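Local coordinates for chitinase (Paenibacillus sp. FPU-7, PDB 5GZT), which probably hydrolyses internal beta-1,4 linkages between N-acetylglucosamine units in chitin and chitodextrins, as a family 18 glycoside hydrolase, at residues Pro1050-Leu1055 with Ser1117-Gly1122. Sequence-based numbering, arbitrary orientation.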
ATOM      1  N   PRO B1050      -6.220  18.343 -40.283  1.00 33.28           N
ATOM      2  CA  PRO B1050      -5.385  19.388 -40.895  1.00 33.36           C
ATOM      3  C   PRO B1050      -3.890  19.082 -41.028  1.00 32.14           C
ATOM      4  O   PRO B1050      -3.226  18.568 -40.132  1.00 31.16           O
ATOM      5  CB  PRO B1050      -5.529  20.585 -39.943  1.00 32.56           C
ATOM      6  CG  PRO B1050      -5.992  20.014 -38.671  1.00 36.66           C
ATOM      7  CD  PRO B1050      -6.728  18.746 -38.975  1.00 35.58           C
ATOM      8  N   THR B1051      -3.342  19.492 -42.125  1.00 29.77           N
ATOM      9  CA  THR B1051      -1.961  19.274 -42.356  1.00 29.42           C
ATOM     10  C   THR B1051      -1.186  20.375 -41.686  1.00 32.56           C
ATOM     11  O   THR B1051      -1.779  21.415 -41.280  1.00 32.96           O
ATOM     12  CB  THR B1051      -1.693  19.392 -43.839  1.00 29.29           C
ATOM     13  OG1 THR B1051      -2.083  20.684 -44.299  1.00 30.54           O
ATOM     14  CG2 THR B1051      -2.500  18.356 -44.604  1.00 30.07           C
ATOM     15  N   TYR B1052       0.124  20.207 -41.570  1.00 28.47           N
ATOM     16  CA  TYR B1052       0.937  21.293 -41.057  1.00 29.68           C
ATOM     17  C   TYR B1052       0.665  22.595 -41.870  1.00 33.82           C
ATOM     18  O   TYR B1052       0.557  23.687 -41.284  1.00 29.45           O
ATOM     19  CB  TYR B1052       2.404  20.966 -41.040  1.00 30.05           C
ATOM     20  CG  TYR B1052       3.264  21.995 -40.318  1.00 29.02           C
ATOM     21  CD1 TYR B1052       3.306  22.023 -38.920  1.00 27.51           C
ATOM     22  CD2 TYR B1052       4.058  22.918 -41.045  1.00 29.64           C
ATOM     23  CE1 TYR B1052       4.105  22.953 -38.243  1.00 30.01           C
ATOM     24  CE2 TYR B1052       4.864  23.840 -40.381  1.00 31.59           C
ATOM     25  CZ  TYR B1052       4.883  23.849 -38.979  1.00 31.15           C
ATOM     26  OH  TYR B1052       5.686  24.726 -38.303  1.00 39.24           O
ATOM     27  N   ASN B1053       0.502  22.495 -43.181  1.00 33.24           N
ATOM     28  CA  ASN B1053       0.195  23.705 -43.957  1.00 34.95           C
ATOM     29  C   ASN B1053      -1.134  24.372 -43.487  1.00 37.76           C
ATOM     30  O   ASN B1053      -1.271  25.577 -43.490  1.00 37.90           O
ATOM     31  CB  ASN B1053      -0.072  23.364 -45.408  1.00 34.66           C
ATOM     32  CG  ASN B1053       1.071  22.718 -46.101  1.00 32.02           C
ATOM     33  OD1 ASN B1053       2.239  23.181 -46.084  1.00 33.41           O
ATOM     34  ND2 ASN B1053       0.728  21.666 -46.824  1.00 32.97           N
ATOM     35  N   ASP B1054      -2.163  23.566 -43.225  1.00 35.96           N
ATOM     36  CA  ASP B1054      -3.359  24.094 -42.659  1.00 34.54           C
ATOM     37  C   ASP B1054      -3.040  24.765 -41.309  1.00 43.98           C
ATOM     38  O   ASP B1054      -3.574  25.859 -41.016  1.00 46.95           O
ATOM     39  CB  ASP B1054      -4.422  23.029 -42.455  1.00 34.31           C
ATOM     40  CG  ASP B1054      -4.899  22.404 -43.758  1.00 34.76           C
ATOM     41  OD1 ASP B1054      -4.731  23.059 -44.777  1.00 34.30           O
ATOM     42  OD2 ASP B1054      -5.409  21.246 -43.749  1.00 38.73           O
ATOM     43  N   LEU B1055      -2.179  24.140 -40.495  1.00 35.23           N
ATOM     44  CA  LEU B1055      -1.874  24.687 -39.205  1.00 36.36           C
ATOM     45  C   LEU B1055      -1.290  26.053 -39.408  1.00 35.24           C
ATOM     46  O   LEU B1055      -1.689  27.013 -38.696  1.00 36.05           O
ATOM     47  CB  LEU B1055      -0.941  23.818 -38.351  1.00 33.70           C
ATOM     48  CG  LEU B1055      -1.439  22.451 -37.920  1.00 32.59           C
ATOM     49  CD1 LEU B1055      -0.396  21.852 -36.976  1.00 35.15           C
ATOM     50  CD2 LEU B1055      -2.793  22.575 -37.235  1.00 33.09           C
ATOM     51  N   SER B1117       3.965  16.227 -48.937  1.00 26.64           N
ATOM     52  CA  SER B1117       3.122  17.316 -49.453  1.00 26.41           C
ATOM     53  C   SER B1117       2.588  18.210 -48.322  1.00 32.54           C
ATOM     54  O   SER B1117       2.077  19.308 -48.607  1.00 28.69           O
ATOM     55  CB  SER B1117       1.958  16.738 -50.232  1.00 24.26           C
ATOM     56  OG  SER B1117       1.046  16.077 -49.337  1.00 24.07           O
ATOM     57  N   GLN B1118       2.693  17.753 -47.046  1.00 30.28           N
ATOM     58  CA  GLN B1118       1.895  18.353 -45.983  1.00 25.22           C
ATOM     59  C   GLN B1118       2.570  19.540 -45.307  1.00 26.06           C
ATOM     60  O   GLN B1118       1.947  20.105 -44.411  1.00 29.93           O
ATOM     61  CB  GLN B1118       1.417  17.303 -44.973  1.00 26.38           C
ATOM     62  CG  GLN B1118       0.545  16.250 -45.611  1.00 25.65           C
ATOM     63  CD  GLN B1118       0.155  15.165 -44.636  1.00 26.93           C
ATOM     64  OE1 GLN B1118       0.969  14.724 -43.787  1.00 26.03           O
ATOM     65  NE2 GLN B1118      -1.104  14.769 -44.690  1.00 25.89           N
ATOM     66  N   ASP B1119       3.775  19.933 -45.768  1.00 28.06           N
ATOM     67  CA  ASP B1119       4.568  21.027 -45.222  1.00 27.77           C
ATOM     68  C   ASP B1119       5.414  21.606 -46.332  1.00 27.53           C
ATOM     69  O   ASP B1119       6.620  21.260 -46.492  1.00 28.15           O
ATOM     70  CB  ASP B1119       5.473  20.668 -44.021  1.00 27.57           C
ATOM     71  CG  ASP B1119       6.427  21.836 -43.667  1.00 30.91           C
ATOM     72  OD1 ASP B1119       5.972  23.007 -43.883  1.00 30.01           O
ATOM     73  OD2 ASP B1119       7.622  21.629 -43.249  1.00 29.08           O
ATOM     74  N   ILE B1120       4.816  22.575 -47.054  1.00 27.59           N
ATOM     75  CA  ILE B1120       5.491  23.215 -48.206  1.00 29.91           C
ATOM     76  C   ILE B1120       6.608  24.194 -47.758  1.00 29.54           C
ATOM     77  O   ILE B1120       7.346  24.705 -48.603  1.00 33.35           O
ATOM     78  CB  ILE B1120       4.517  23.916 -49.185  1.00 35.65           C
ATOM     79  CG1 ILE B1120       3.673  25.018 -48.454  1.00 40.20           C
ATOM     80  CG2 ILE B1120       3.610  22.883 -49.832  1.00 34.87           C
ATOM     81  CD1 ILE B1120       3.213  26.187 -49.321  1.00 44.99           C
ATOM     82  N   SER B1121       6.809  24.340 -46.446  1.00 27.42           N
ATOM     83  CA  SER B1121       7.910  25.134 -45.915  1.00 27.69           C
ATOM     84  C   SER B1121       9.228  24.444 -45.882  1.00 31.66           C
ATOM     85  O   SER B1121      10.231  25.105 -45.781  1.00 32.38           O
ATOM     86  CB  SER B1121       7.574  25.649 -44.499  1.00 32.45           C
ATOM     87  OG  SER B1121       7.744  24.659 -43.454  1.00 29.23           O
ATOM     88  N   GLY B1122       9.271  23.096 -45.905  1.00 32.35           N
ATOM     89  CA  GLY B1122      10.546  22.405 -45.763  1.00 29.45           C
ATOM     90  C   GLY B1122      11.086  22.396 -44.330  1.00 31.32           C
ATOM     91  O   GLY B1122      12.120  21.756 -44.081  1.00 30.79           O
TER
HETATM   92  O   HOH W   1       3.692  24.651 -44.193  1.00 37.63           O
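With CG anti to its own carbonyl carbon (chi1 -61°), N1053 lays its amide along the backbone of 1117-1120, while Y1052, its CG anti to the backbone N at -171°, sends its ring alongside D1119. The N1053 amide uses both ends. N1053 OD1 accepts the I1120 N-H (2.8 Å from N), in the amide's carbonyl plane and on a lone pair; the bond is nearly straight. N1053 ND2 donates to S1117 O at 3.2 Å, in that acceptor's carbonyl plane. From the first turn of helix 1052-1058, N1053 N donates to Q1118 O (3.1 Å). Replacing N1053 with an alanine is likely to leave I1120 N and S1117 O without the side-chain partner described. A water donates to both N1053 OD1 and D1119 OD1, tying amide to carboxylate. The D1119 carboxylate stands steeply to the Y1052 ring, D1119 OD1 lying 3.4 Å from Y1052 CD2, and closes an Asx turn by accepting from S1121 N; its OD2 takes L1124 N, in the C-terminal helix. T1051, in a capping box with D1054, rests CG2 on Q1118 CG at 3.8 Å, while Q1118 OE1 accepts from D1115 N. In this second family 18 domain the contact is mainly polar: the start of helix 1052-1058 satisfies two loop carbonyls and one N-H, pinning at three points the backbone that leads from strand 1110-1114 into helix 1123-1133, with the Asx turn as the loop's own share.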